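PDB 5YNL: arginase, which probably hydrolyses L-arginine to L-ornithine and urea, as arginases do, in a yeast adapted to the cold. Local coordinates for residues R56-V61 with L93-D98; G145-T150 with N322-L327; D182-H187 with R241-D246; F201-D206 with L223-I228. All coordinates share one frame; numbering follows the deposited sequence. Where two conformers were deposited one is given.

Interaction 1: residues R56-V61 with L93-D98; sequences RTAGIV and LGWTVD
Thr57-Val61 and Thr96-Asp98 are neighbouring parallel strands at one border of the arginase sheet, with Thr57 level with Thr96 and Gly59 with Asp98. Four backbone hydrogen bonds join them. Thr96 N gives to Arg56 O at 2.9 Å. Ala58 N reaches Thr96 O at 2.8 Å, and Asp98 N reaches Ala58 O at 3.0 Å. Ile60 N closes the row on Asp98 O.

Thr57 and Thr96 share a face with Asp98. With OG1 beside the backbone N (chi1 -45°), CG2 of Thr57 falls anti to that N and comes 3.2 Å from Thr96 O. OG1 turns back to Pro55 O. The carboxylate of Asp98 takes a hydrogen bond from Gln146 NE2, just ahead of strand 147-152, on the far side of strand 57-63.

On the other face Ile60 CD1 meets Val97 CG1 at 3.9 Å. Farther back, the Trp95 ring brings CE3 to 3.7 Å from Thr57 N, which sits at the ring edge. Arg56 CG lies over one ring face, offset toward the rim, and Trp95 NE1 bonds to Leu357 O. Gly94 ends helix 86-92 in a Schellman motif. Strand 57-63, the helices after it and strand 96-99 form a beta-alpha-beta crossover, the repeating connection of the three-layer alpha/beta arginase fold.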
loop_
_atom_site.group_PDB
_atom_site.type_symbol
_atom_site.label_atom_id
_atom_site.label_comp_id
_atom_site.label_asym_id
_atom_site.label_seq_id
_atom_site.Cartn_x
_atom_site.Cartn_y
_atom_site.Cartn_z
ATOM N N ARG A 56 18.626 7.508 -7.961
ATOM C CA ARG A 56 17.510 6.673 -7.462
ATOM C C ARG A 56 17.592 6.231 -5.986
ATOM O O ARG A 56 18.501 5.485 -5.586
ATOM C CB ARG A 56 17.306 5.426 -8.346
ATOM C CG ARG A 56 16.642 5.676 -9.699
ATOM C CD ARG A 56 15.478 6.661 -9.597
ATOM N NE ARG A 56 14.720 6.791 -10.845
ATOM C CZ ARG A 56 15.124 7.481 -11.909
ATOM N NH1 ARG A 56 16.297 8.095 -11.904
ATOM N NH2 ARG A 56 14.358 7.541 -12.987
ATOM N N THR A 57 16.621 6.657 -5.184
ATOM C CA THR A 57 16.706 6.374 -3.764
ATOM C C THR A 57 15.464 5.714 -3.218
ATOM O O THR A 57 14.346 6.186 -3.440
ATOM C CB THR A 57 17.021 7.628 -2.955
ATOM O OG1 THR A 57 18.081 8.348 -3.598
ATOM C CG2 THR A 57 17.450 7.240 -1.533
ATOM N N ALA A 58 15.678 4.604 -2.507
ATOM C CA ALA A 58 14.597 3.861 -1.862
ATOM C C ALA A 58 14.512 4.303 -0.409
ATOM O O ALA A 58 15.469 4.135 0.340
ATOM C CB ALA A 58 14.840 2.336 -1.947
ATOM N N GLY A 59 13.382 4.885 -0.017
ATOM C CA GLY A 59 13.167 5.234 1.374
ATOM C C GLY A 59 12.582 4.038 2.094
ATOM O O GLY A 59 11.673 3.368 1.582
ATOM N N ILE A 60 13.096 3.749 3.278
ATOM C CA ILE A 60 12.603 2.597 4.008
ATOM C C ILE A 60 12.057 3.015 5.363
ATOM O O ILE A 60 12.796 3.564 6.194
ATOM C CB ILE A 60 13.697 1.510 4.154
ATOM C CG1 ILE A 60 13.972 0.867 2.789
ATOM C CG2 ILE A 60 13.271 0.442 5.158
ATOM C CD1 ILE A 60 15.012 -0.198 2.823
ATOM N N VAL A 61 10.760 2.783 5.579
ATOM C CA VAL A 61 10.189 3.026 6.902
ATOM C C VAL A 61 9.467 1.784 7.425
ATOM O O VAL A 61 8.508 1.293 6.819
ATOM C CB VAL A 61 9.335 4.358 7.009
ATOM C CG1 VAL A 61 9.614 5.324 5.839
ATOM C CG2 VAL A 61 7.853 4.088 7.142
ATOM N N LEU A 93 20.068 -3.722 -7.130
ATOM C CA LEU A 93 19.222 -3.351 -8.256
ATOM C C LEU A 93 19.511 -1.922 -8.705
ATOM O O LEU A 93 18.760 -1.353 -9.517
ATOM C CB LEU A 93 17.737 -3.482 -7.894
ATOM C CG LEU A 93 17.205 -4.898 -7.650
ATOM C CD1 LEU A 93 15.749 -4.896 -7.178
ATOM C CD2 LEU A 93 17.344 -5.737 -8.910
ATOM N N GLY A 94 20.584 -1.339 -8.168
ATOM C CA GLY A 94 20.977 0.011 -8.529
ATOM C C GLY A 94 20.355 1.104 -7.677
ATOM O O GLY A 94 20.577 2.283 -7.929
ATOM N N TRP A 95 19.583 0.731 -6.662
ATOM C CA TRP A 95 18.992 1.719 -5.756
ATOM C C TRP A 95 19.908 2.104 -4.584
ATOM O O TRP A 95 20.639 1.252 -4.045
ATOM C CB TRP A 95 17.707 1.161 -5.167
ATOM C CG TRP A 95 16.573 1.013 -6.119
ATOM C CD1 TRP A 95 16.239 -0.100 -6.837
ATOM C CD2 TRP A 95 15.575 2.003 -6.422
ATOM N NE1 TRP A 95 15.101 0.144 -7.580
ATOM C CE2 TRP A 95 14.678 1.427 -7.346
ATOM C CE3 TRP A 95 15.367 3.327 -6.014
ATOM C CZ2 TRP A 95 13.602 2.129 -7.872
ATOM C CZ3 TRP A 95 14.295 4.013 -6.521
ATOM C CH2 TRP A 95 13.422 3.417 -7.445
ATOM N N THR A 96 19.858 3.373 -4.168
ATOM C CA THR A 96 20.517 3.792 -2.922
ATOM C C THR A 96 19.504 3.781 -1.777
ATOM O O THR A 96 18.339 4.186 -1.949
ATOM C CB THR A 96 21.211 5.168 -3.033
ATOM O OG1 THR A 96 22.519 4.986 -3.576
ATOM C CG2 THR A 96 21.347 5.832 -1.662
ATOM N N VAL A 97 19.942 3.288 -0.621
ATOM C CA VAL A 97 19.034 3.034 0.485
ATOM C C VAL A 97 19.123 4.094 1.577
ATOM O O VAL A 97 20.206 4.380 2.109
ATOM C CB VAL A 97 19.248 1.625 1.060
ATOM C CG1 VAL A 97 18.505 1.452 2.377
ATOM C CG2 VAL A 97 18.789 0.588 0.050
ATOM N N ASP A 98 17.971 4.679 1.891
ATOM C CA ASP A 98 17.852 5.615 2.989
ATOM C C ASP A 98 17.046 4.944 4.096
ATOM O O ASP A 98 15.816 4.995 4.093
ATOM C CB ASP A 98 17.151 6.882 2.508
ATOM C CG ASP A 98 17.216 8.010 3.512
ATOM O OD1 ASP A 98 18.121 7.988 4.378
ATOM O OD2 ASP A 98 16.365 8.927 3.422
#

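Interaction 2: residues G145-T150 with N322-L327; sequences GQLTVT and NLLVSL
Leu147-Thr150 and Leu324-Leu327 run parallel, side by side, inside the sheet. The backbone supplies three hydrogen bonds. Thr148 N gives to Val325 O at 3.2 Å, in the carbonyl plane but bent, with 139° at the hydrogen. Leu327 N gives to Thr148 O at 3.0 Å and is nearly straight at 174°. Thr150 N gives to Leu327 O at 2.7 Å. CA-H...O contacts run beside these bonds: Leu147 CA comes within 3.1 Å of Val325 O, and Val149 CA also approaches Leu327 O.

One water works between the strands. This water donates to Gln146 O and to Val325 O, 2.9 Å from each. The same water accepts from Thr148 OG1 at 3.1 Å. Val325 O therefore takes hydrogen bonds from both Thr148 N and the water. The hydroxyl of Ser326 is on the same face as Thr148. Its bond to Thr165 OG1 is seen in one of two conformers and so is less certain. The hydroxyl of Thr150 pairs with Thr161 OG1. Helices 158-168 and 124-142 both border this face.

The apolar contacts are made by leucine and valine. Leu147 extends with CG anti to its backbone N (chi1 -158°) and crosses Leu324 at about a right angle, Leu147 CD1 to Leu324 CD2 at 3.9 Å. Its CD2 branch leans on Leu327 CB. Val149 CG1 meets Leu327 CD2 at 4.2 Å on the face these two residues share.

All the touching residues are buried. The chemistry is split between a hydroxyl-bearing face tied to water and to side chains of the covering helices, and an aliphatic face held by dispersion and the exclusion of solvent.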
loop_
_atom_site.group_PDB
_atom_site.type_symbol
_atom_site.label_atom_id
_atom_site.label_comp_id
_atom_site.label_asym_id
_atom_site.label_seq_id
_atom_site.Cartn_x
_atom_site.Cartn_y
_atom_site.Cartn_z
ATOM N N GLY A 145 12.058 12.850 -3.560
ATOM C CA GLY A 145 12.184 12.068 -4.781
ATOM C C GLY A 145 12.442 10.591 -4.516
ATOM O O GLY A 145 12.721 9.799 -5.426
ATOM N N GLN A 146 12.361 10.200 -3.254
ATOM C CA GLN A 146 12.567 8.800 -2.935
ATOM C C GLN A 146 11.324 7.986 -3.273
ATOM O O GLN A 146 10.225 8.530 -3.399
ATOM C CB GLN A 146 12.928 8.640 -1.464
ATOM C CG GLN A 146 14.201 9.348 -1.084
ATOM C CD GLN A 146 14.682 8.932 0.277
ATOM O OE1 GLN A 146 13.952 8.304 1.033
ATOM N NE2 GLN A 146 15.920 9.273 0.597
ATOM N N LEU A 147 11.502 6.682 -3.450
ATOM C CA LEU A 147 10.361 5.773 -3.484
ATOM C C LEU A 147 10.285 5.233 -2.060
ATOM O O LEU A 147 11.223 4.585 -1.617
ATOM C CB LEU A 147 10.614 4.641 -4.486
ATOM C CG LEU A 147 9.431 3.868 -5.082
ATOM C CD1 LEU A 147 9.921 3.033 -6.247
ATOM C CD2 LEU A 147 8.767 2.990 -4.023
ATOM N N THR A 148 9.217 5.538 -1.326
ATOM C CA THR A 148 9.124 5.135 0.084
ATOM C C THR A 148 8.543 3.726 0.221
ATOM O O THR A 148 7.364 3.482 -0.098
ATOM C CB THR A 148 8.260 6.099 0.886
ATOM O OG1 THR A 148 8.629 7.445 0.548
ATOM C CG2 THR A 148 8.424 5.853 2.381
ATOM N N VAL A 149 9.372 2.801 0.686
ATOM C CA VAL A 149 8.931 1.438 0.945
ATOM C C VAL A 149 8.509 1.353 2.409
ATOM O O VAL A 149 9.363 1.387 3.300
ATOM C CB VAL A 149 10.055 0.401 0.648
ATOM C CG1 VAL A 149 9.567 -1.023 0.904
ATOM C CG2 VAL A 149 10.560 0.543 -0.799
ATOM N N THR A 150 7.203 1.269 2.673
ATOM C CA THR A 150 6.762 1.095 4.055
ATOM C C THR A 150 6.564 -0.378 4.365
ATOM O O THR A 150 5.742 -1.076 3.725
ATOM C CB THR A 150 5.498 1.876 4.426
ATOM O OG1 THR A 150 5.603 3.221 3.951
ATOM C CG2 THR A 150 5.341 1.903 5.938
ATOM N N ASN A 322 6.618 2.687 -14.573
ATOM C CA ASN A 322 7.475 3.759 -14.033
ATOM C C ASN A 322 6.754 4.810 -13.174
ATOM O O ASN A 322 7.356 5.813 -12.791
ATOM C CB ASN A 322 8.308 4.449 -15.133
ATOM C CG ASN A 322 9.364 3.546 -15.718
ATOM O OD1 ASN A 322 10.075 2.850 -14.985
ATOM N ND2 ASN A 322 9.477 3.547 -17.051
ATOM N N LEU A 323 5.481 4.570 -12.857
ATOM C CA LEU A 323 4.672 5.560 -12.130
ATOM C C LEU A 323 4.729 5.394 -10.602
ATOM O O LEU A 323 4.270 6.261 -9.855
ATOM C CB LEU A 323 3.220 5.540 -12.624
ATOM C CG LEU A 323 3.053 5.707 -14.148
ATOM C CD1 LEU A 323 1.696 5.190 -14.623
ATOM C CD2 LEU A 323 3.237 7.153 -14.573
ATOM N N LEU A 324 5.293 4.285 -10.132
ATOM C CA LEU A 324 5.285 3.997 -8.695
ATOM C C LEU A 324 6.169 4.962 -7.868
ATOM O O LEU A 324 7.357 5.120 -8.136
ATOM C CB LEU A 324 5.718 2.553 -8.463
ATOM C CG LEU A 324 5.752 2.061 -7.016
ATOM C CD1 LEU A 324 4.335 1.708 -6.543
ATOM C CD2 LEU A 324 6.698 0.849 -6.903
ATOM N N VAL A 325 5.584 5.597 -6.859
ATOM C CA VAL A 325 6.378 6.411 -5.945
ATOM C C VAL A 325 6.355 5.866 -4.517
ATOM O O VAL A 325 7.280 6.107 -3.750
ATOM C CB VAL A 325 5.929 7.879 -5.932
ATOM C CG1 VAL A 325 6.198 8.538 -7.293
ATOM C CG2 VAL A 325 4.445 7.976 -5.559
ATOM N N SER A 326 5.311 5.118 -4.168
ATOM C CA SER A 326 5.197 4.547 -2.830
ATOM C C SER A 326 4.681 3.129 -2.827
ATOM O O SER A 326 3.737 2.791 -3.555
ATOM C CB SER A 326 4.302 5.395 -1.936
ATOM O OG SER A 326 5.041 6.435 -1.347
ATOM N N LEU A 327 5.306 2.318 -1.982
ATOM C CA LEU A 327 5.003 0.906 -1.837
ATOM C C LEU A 327 4.860 0.569 -0.358
ATOM O O LEU A 327 5.802 0.801 0.429
ATOM C CB LEU A 327 6.164 0.085 -2.408
ATOM C CG LEU A 327 6.190 -1.421 -2.141
ATOM C CD1 LEU A 327 4.996 -2.095 -2.819
ATOM C CD2 LEU A 327 7.493 -1.987 -2.629
HETATM O O HOH W 1 7.566 8.539 -2.185
#

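Interaction 3: residues D182-H187 with R241-D246; sequences DINTPH and RKILKD
Ile243 and Leu244 of helix 241-246 press on Ile183, in the loop that follows strand 173-177 of the alpha/beta arginase fold. No hydrogen bond crosses the contact, so it rests on aliphatic side chains. On the helix, Lys242 O takes the helical bond from Asp246 N.

Ile243 comes next and carries most of the contact. Its two branches do different work. Ile243 CG2 meets Ile183 CG2 at 3.8 Å, and the two side chains slide past each other in opposite directions. Ile243 CD1 reaches over to the loop backbone, 3.7 Å from Ile183 O, and lies 4.1 Å from Asn184 OD1. That amide oxygen is buried by the contact and has no polar partner in the model. The loop itself is held by Asn184 O, which bonds to Ser200 OG.

Leu244 follows and approaches from beside Ile243. Tyr230 of strand 228-233 touches both Leu244 and Ile183. Ile183 has CG1 anti to its backbone N (chi1 -151°), which carries Ile183 CD1 across Leu244 at an oblique angle, 3.7 Å from Leu244 CD2.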
loop_
_atom_site.group_PDB
_atom_site.type_symbol
_atom_site.label_atom_id
_atom_site.label_comp_id
_atom_site.label_asym_id
_atom_site.label_seq_id
_atom_site.Cartn_x
_atom_site.Cartn_y
_atom_site.Cartn_z
ATOM N N ASP A 182 -11.302 -2.523 4.388
ATOM C CA ASP A 182 -10.901 -1.597 5.458
ATOM C C ASP A 182 -11.542 -0.190 5.328
ATOM O O ASP A 182 -10.882 0.834 5.548
ATOM C CB ASP A 182 -9.364 -1.480 5.526
ATOM C CG ASP A 182 -8.680 -2.781 5.929
ATOM O OD1 ASP A 182 -9.336 -3.657 6.523
ATOM O OD2 ASP A 182 -7.465 -2.918 5.670
ATOM N N ILE A 183 -12.821 -0.138 4.967
ATOM C CA ILE A 183 -13.437 1.150 4.664
ATOM C C ILE A 183 -14.496 1.594 5.673
ATOM O O ILE A 183 -15.167 2.606 5.469
ATOM C CB ILE A 183 -13.992 1.187 3.209
ATOM C CG1 ILE A 183 -13.965 2.613 2.646
ATOM C CG2 ILE A 183 -15.385 0.588 3.129
ATOM C CD1 ILE A 183 -14.128 2.653 1.156
ATOM N N ASN A 184 -14.625 0.860 6.771
ATOM C CA ASN A 184 -15.613 1.209 7.792
ATOM C C ASN A 184 -15.434 2.587 8.410
ATOM O O ASN A 184 -14.322 2.981 8.758
ATOM C CB ASN A 184 -15.646 0.170 8.912
ATOM C CG ASN A 184 -16.875 -0.698 8.852
ATOM O OD1 ASN A 184 -17.776 -0.454 8.052
ATOM N ND2 ASN A 184 -16.931 -1.705 9.708
ATOM N N THR A 185 -16.539 3.314 8.544
ATOM C CA THR A 185 -16.565 4.508 9.382
ATOM C C THR A 185 -16.613 4.025 10.829
ATOM O O THR A 185 -17.012 2.885 11.089
ATOM C CB THR A 185 -17.804 5.376 9.075
ATOM O OG1 THR A 185 -17.917 6.435 10.035
ATOM C CG2 THR A 185 -19.073 4.537 9.114
ATOM N N PRO A 186 -16.194 4.871 11.782
ATOM C CA PRO A 186 -16.407 4.528 13.196
ATOM C C PRO A 186 -17.895 4.410 13.547
ATOM O O PRO A 186 -18.239 4.050 14.676
ATOM C CB PRO A 186 -15.782 5.711 13.936
ATOM C CG PRO A 186 -14.724 6.204 13.011
ATOM C CD PRO A 186 -15.278 6.014 11.621
ATOM N N HIS A 187 -18.758 4.723 12.583
ATOM C CA HIS A 187 -20.198 4.588 12.748
ATOM C C HIS A 187 -20.709 3.278 12.141
ATOM O O HIS A 187 -21.907 2.998 12.168
ATOM C CB HIS A 187 -20.918 5.781 12.115
ATOM N N ARG A 241 -19.991 -3.281 2.138
ATOM C CA ARG A 241 -20.347 -3.495 0.746
ATOM C C ARG A 241 -21.301 -2.400 0.275
ATOM O O ARG A 241 -21.471 -2.197 -0.928
ATOM C CB ARG A 241 -20.977 -4.880 0.598
ATOM C CG ARG A 241 -20.489 -5.873 1.666
ATOM C CD ARG A 241 -21.178 -7.233 1.580
ATOM N NE ARG A 241 -22.632 -7.117 1.677
ATOM C CZ ARG A 241 -23.476 -7.413 0.692
ATOM N NH1 ARG A 241 -24.784 -7.266 0.870
ATOM N NH2 ARG A 241 -23.011 -7.857 -0.470
ATOM N N LYS A 242 -21.919 -1.697 1.225
ATOM C CA LYS A 242 -22.764 -0.543 0.905
ATOM C C LYS A 242 -21.936 0.727 0.709
ATOM O O LYS A 242 -22.175 1.489 -0.226
ATOM C CB LYS A 242 -23.829 -0.311 1.988
ATOM N N ILE A 243 -20.974 0.954 1.601
ATOM C CA ILE A 243 -20.104 2.127 1.526
ATOM C C ILE A 243 -19.365 2.158 0.182
ATOM O O ILE A 243 -19.242 3.210 -0.456
ATOM C CB ILE A 243 -19.084 2.147 2.700
ATOM C CG1 ILE A 243 -19.793 2.347 4.050
ATOM C CG2 ILE A 243 -18.049 3.241 2.503
ATOM C CD1 ILE A 243 -18.847 2.345 5.261
ATOM N N LEU A 244 -18.895 0.987 -0.244
ATOM C CA LEU A 244 -18.128 0.846 -1.480
ATOM C C LEU A 244 -18.971 1.241 -2.695
ATOM O O LEU A 244 -18.476 1.895 -3.614
ATOM C CB LEU A 244 -17.606 -0.589 -1.644
ATOM C CG LEU A 244 -16.562 -1.170 -0.682
ATOM C CD1 LEU A 244 -16.186 -2.570 -1.111
ATOM C CD2 LEU A 244 -15.317 -0.321 -0.627
ATOM N N LYS A 245 -20.236 0.835 -2.701
ATOM C CA LYS A 245 -21.114 1.114 -3.836
ATOM C C LYS A 245 -21.661 2.543 -3.816
ATOM O O LYS A 245 -21.889 3.137 -4.873
ATOM C CB LYS A 245 -22.270 0.106 -3.878
ATOM N N ASP A 246 -21.882 3.086 -2.619
ATOM C CA ASP A 246 -22.360 4.456 -2.475
ATOM C C ASP A 246 -21.332 5.453 -3.015
ATOM O O ASP A 246 -21.693 6.472 -3.593
ATOM C CB ASP A 246 -22.669 4.775 -1.003
ATOM C CG ASP A 246 -23.940 4.105 -0.497
ATOM O OD1 ASP A 246 -24.692 3.517 -1.308
ATOM O OD2 ASP A 246 -24.193 4.186 0.723
#

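Interaction 4: residues F201-D206 with L223-I228; sequences FLLGLD and LKPERI
Leu203 CD2 is the most engaged atom of this contact. Leu203 CD2 lies 3.3 Å from Leu223 O. Pro225 CA is 3.7 Å from Leu203 CD2. Leu223 CD2 meets Leu203 CD2 at 3.9 Å. Chi1 of -67° sets Leu203 CG anti to the carbonyl carbon, and with chi2 near 159° CD2 faces Leu223 and Pro225. Ile228 CG2 is a looser neighbour, 4.5 Å from Leu203 CD2.

Beside this apolar cluster the backbones meet. Leu223 N gives a hydrogen bond to Leu202 O at 3.2 Å. The donor stands above the carbonyl plane, 36° out of it, and the bond is bent at the hydrogen. Leu202 CB and Leu223 CB pack against each other at 4.1 Å. Farther in, helix 158-168 covers the same leucines, with Val162 and Ser163 against Leu202 and Phe166 against Leu223.

The contact sits where helix 198-202 ends and the chain prepares to enter strand 228-233. Gly204, with positive phi, is the C-prime residue of a Schellman motif: Leu205 N turns back to Ser200 O. On the second segment, Lys224 to Arg227 form a type I beta turn, closed by Arg227 N on Lys224 O at 2.8 Å.

The other side is looser. Lys224 is exposed and directs its CB away from the helix end. The Pro225 ring meets Leu203 most closely at CA; Pro225 CB is farther, 4.2 Å from Leu203 CD2.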
loop_
_atom_site.group_PDB
_atom_site.type_symbol
_atom_site.label_atom_id
_atom_site.label_comp_id
_atom_site.label_asym_id
_atom_site.label_seq_id
_atom_site.Cartn_x
_atom_site.Cartn_y
_atom_site.Cartn_z
ATOM N N PHE A 201 -11.128 7.427 6.633
ATOM C CA PHE A 201 -10.535 8.703 7.050
ATOM C C PHE A 201 -9.912 9.392 5.832
ATOM O O PHE A 201 -10.041 10.596 5.653
ATOM C CB PHE A 201 -9.467 8.483 8.131
ATOM C CG PHE A 201 -10.018 8.096 9.489
ATOM C CD1 PHE A 201 -10.462 6.799 9.745
ATOM C CD2 PHE A 201 -10.047 9.024 10.526
ATOM C CE1 PHE A 201 -10.958 6.444 11.002
ATOM C CE2 PHE A 201 -10.546 8.677 11.787
ATOM C CZ PHE A 201 -11.000 7.385 12.021
ATOM N N LEU A 202 -9.213 8.616 4.999
ATOM C CA LEU A 202 -8.579 9.183 3.805
ATOM C C LEU A 202 -9.609 9.739 2.822
ATOM O O LEU A 202 -9.344 10.721 2.122
ATOM C CB LEU A 202 -7.700 8.146 3.124
ATOM C CG LEU A 202 -6.621 7.576 4.046
ATOM C CD1 LEU A 202 -6.033 6.299 3.449
ATOM C CD2 LEU A 202 -5.531 8.604 4.351
ATOM N N LEU A 203 -10.781 9.107 2.777
ATOM C CA LEU A 203 -11.850 9.565 1.897
ATOM C C LEU A 203 -12.553 10.749 2.552
ATOM O O LEU A 203 -13.186 11.561 1.879
ATOM C CB LEU A 203 -12.832 8.435 1.592
ATOM C CG LEU A 203 -12.235 7.295 0.754
ATOM C CD1 LEU A 203 -13.052 6.032 0.930
ATOM C CD2 LEU A 203 -12.177 7.685 -0.738
ATOM N N GLY A 204 -12.407 10.849 3.868
ATOM C CA GLY A 204 -12.970 11.956 4.607
ATOM C C GLY A 204 -14.454 11.808 4.859
ATOM O O GLY A 204 -15.276 12.367 4.135
ATOM N N LEU A 205 -14.798 11.048 5.888
ATOM C CA LEU A 205 -16.164 11.034 6.390
ATOM C C LEU A 205 -16.132 10.776 7.888
ATOM O O LEU A 205 -17.173 10.481 8.491
ATOM C CB LEU A 205 -17.055 10.026 5.635
ATOM C CG LEU A 205 -16.647 8.599 5.234
ATOM C CD1 LEU A 205 -15.637 8.570 4.096
ATOM C CD2 LEU A 205 -16.148 7.800 6.420
ATOM N N ASP A 206 -14.924 10.905 8.456
ATOM C CA ASP A 206 -14.631 10.645 9.881
ATOM C C ASP A 206 -15.782 10.965 10.833
ATOM O O ASP A 206 -16.211 12.115 10.943
ATOM C CB ASP A 206 -13.358 11.380 10.346
ATOM C CG ASP A 206 -12.739 12.253 9.263
ATOM O OD1 ASP A 206 -12.630 11.790 8.098
ATOM O OD2 ASP A 206 -12.356 13.402 9.593
ATOM N N LEU A 223 -7.782 11.632 -0.527
ATOM C CA LEU A 223 -8.101 10.583 -1.496
ATOM C C LEU A 223 -9.535 10.674 -2.018
ATOM O O LEU A 223 -10.490 10.452 -1.269
ATOM C CB LEU A 223 -7.894 9.201 -0.869
ATOM C CG LEU A 223 -8.126 8.033 -1.826
ATOM C CD1 LEU A 223 -6.907 7.829 -2.717
ATOM C CD2 LEU A 223 -8.454 6.750 -1.072
ATOM N N LYS A 224 -9.675 10.995 -3.302
ATOM C CA LYS A 224 -10.967 10.955 -3.977
ATOM C C LYS A 224 -11.336 9.492 -4.253
ATOM O O LYS A 224 -10.461 8.682 -4.562
ATOM C CB LYS A 224 -10.891 11.740 -5.288
ATOM C CG LYS A 224 -10.856 13.274 -5.136
ATOM C CD LYS A 224 -10.055 13.933 -6.281
ATOM C CE LYS A 224 -10.295 15.451 -6.395
ATOM N NZ LYS A 224 -11.552 15.853 -7.110
ATOM N N PRO A 225 -12.630 9.146 -4.144
ATOM C CA PRO A 225 -13.099 7.766 -4.340
ATOM C C PRO A 225 -12.836 7.190 -5.734
ATOM O O PRO A 225 -12.920 5.970 -5.911
ATOM C CB PRO A 225 -14.615 7.876 -4.109
ATOM C CG PRO A 225 -14.947 9.347 -4.353
ATOM C CD PRO A 225 -13.738 10.056 -3.802
ATOM N N GLU A 226 -12.537 8.039 -6.710
ATOM C CA GLU A 226 -12.232 7.552 -8.049
ATOM C C GLU A 226 -10.727 7.354 -8.217
ATOM O O GLU A 226 -10.257 6.990 -9.301
ATOM C CB GLU A 226 -12.728 8.537 -9.095
ATOM C CG GLU A 226 -11.962 9.832 -9.056
ATOM C CD GLU A 226 -12.800 10.994 -8.569
ATOM O OE1 GLU A 226 -13.783 10.771 -7.815
ATOM O OE2 GLU A 226 -12.472 12.136 -8.955
ATOM N N ARG A 227 -9.975 7.605 -7.148
ATOM C CA ARG A 227 -8.525 7.448 -7.185
ATOM C C ARG A 227 -8.080 6.136 -6.509
ATOM O O ARG A 227 -6.914 5.760 -6.566
ATOM C CB ARG A 227 -7.842 8.666 -6.534
ATOM C CG ARG A 227 -7.159 9.679 -7.488
ATOM C CD ARG A 227 -8.059 10.194 -8.600
ATOM N NE ARG A 227 -7.878 9.436 -9.846
ATOM C CZ ARG A 227 -8.398 9.788 -11.024
ATOM N NH1 ARG A 227 -9.134 10.890 -11.130
ATOM N NH2 ARG A 227 -8.180 9.041 -12.102
ATOM N N ILE A 228 -9.012 5.428 -5.885
ATOM C CA ILE A 228 -8.682 4.148 -5.255
ATOM C C ILE A 228 -9.267 2.957 -6.012
ATOM O O ILE A 228 -10.391 3.036 -6.528
ATOM C CB ILE A 228 -9.073 4.106 -3.742
ATOM C CG1 ILE A 228 -8.824 2.706 -3.141
ATOM C CG2 ILE A 228 -10.498 4.605 -3.521
ATOM C CD1 ILE A 228 -9.066 2.597 -1.622
#

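In the fold
From the N terminus, interaction 1 closes first, pairing strand 57-63 with the border strand 96-99. Interaction 2 opens only later, at strand 147-152, and closes far along the chain at strand 324-330. The two are in series but touch, because strands 57-63 and 147-152 are neighbours in the sheet. Interactions 3 and 4 both lie inside the long loop closed by interaction 2. Interaction 4 is nested again, within the loop closed by interaction 3. These two also touch, through Ile183 and Leu203. They join loops and short helices around strand 228-233, with centres about 20 Å or more from those of interactions 1 and 2.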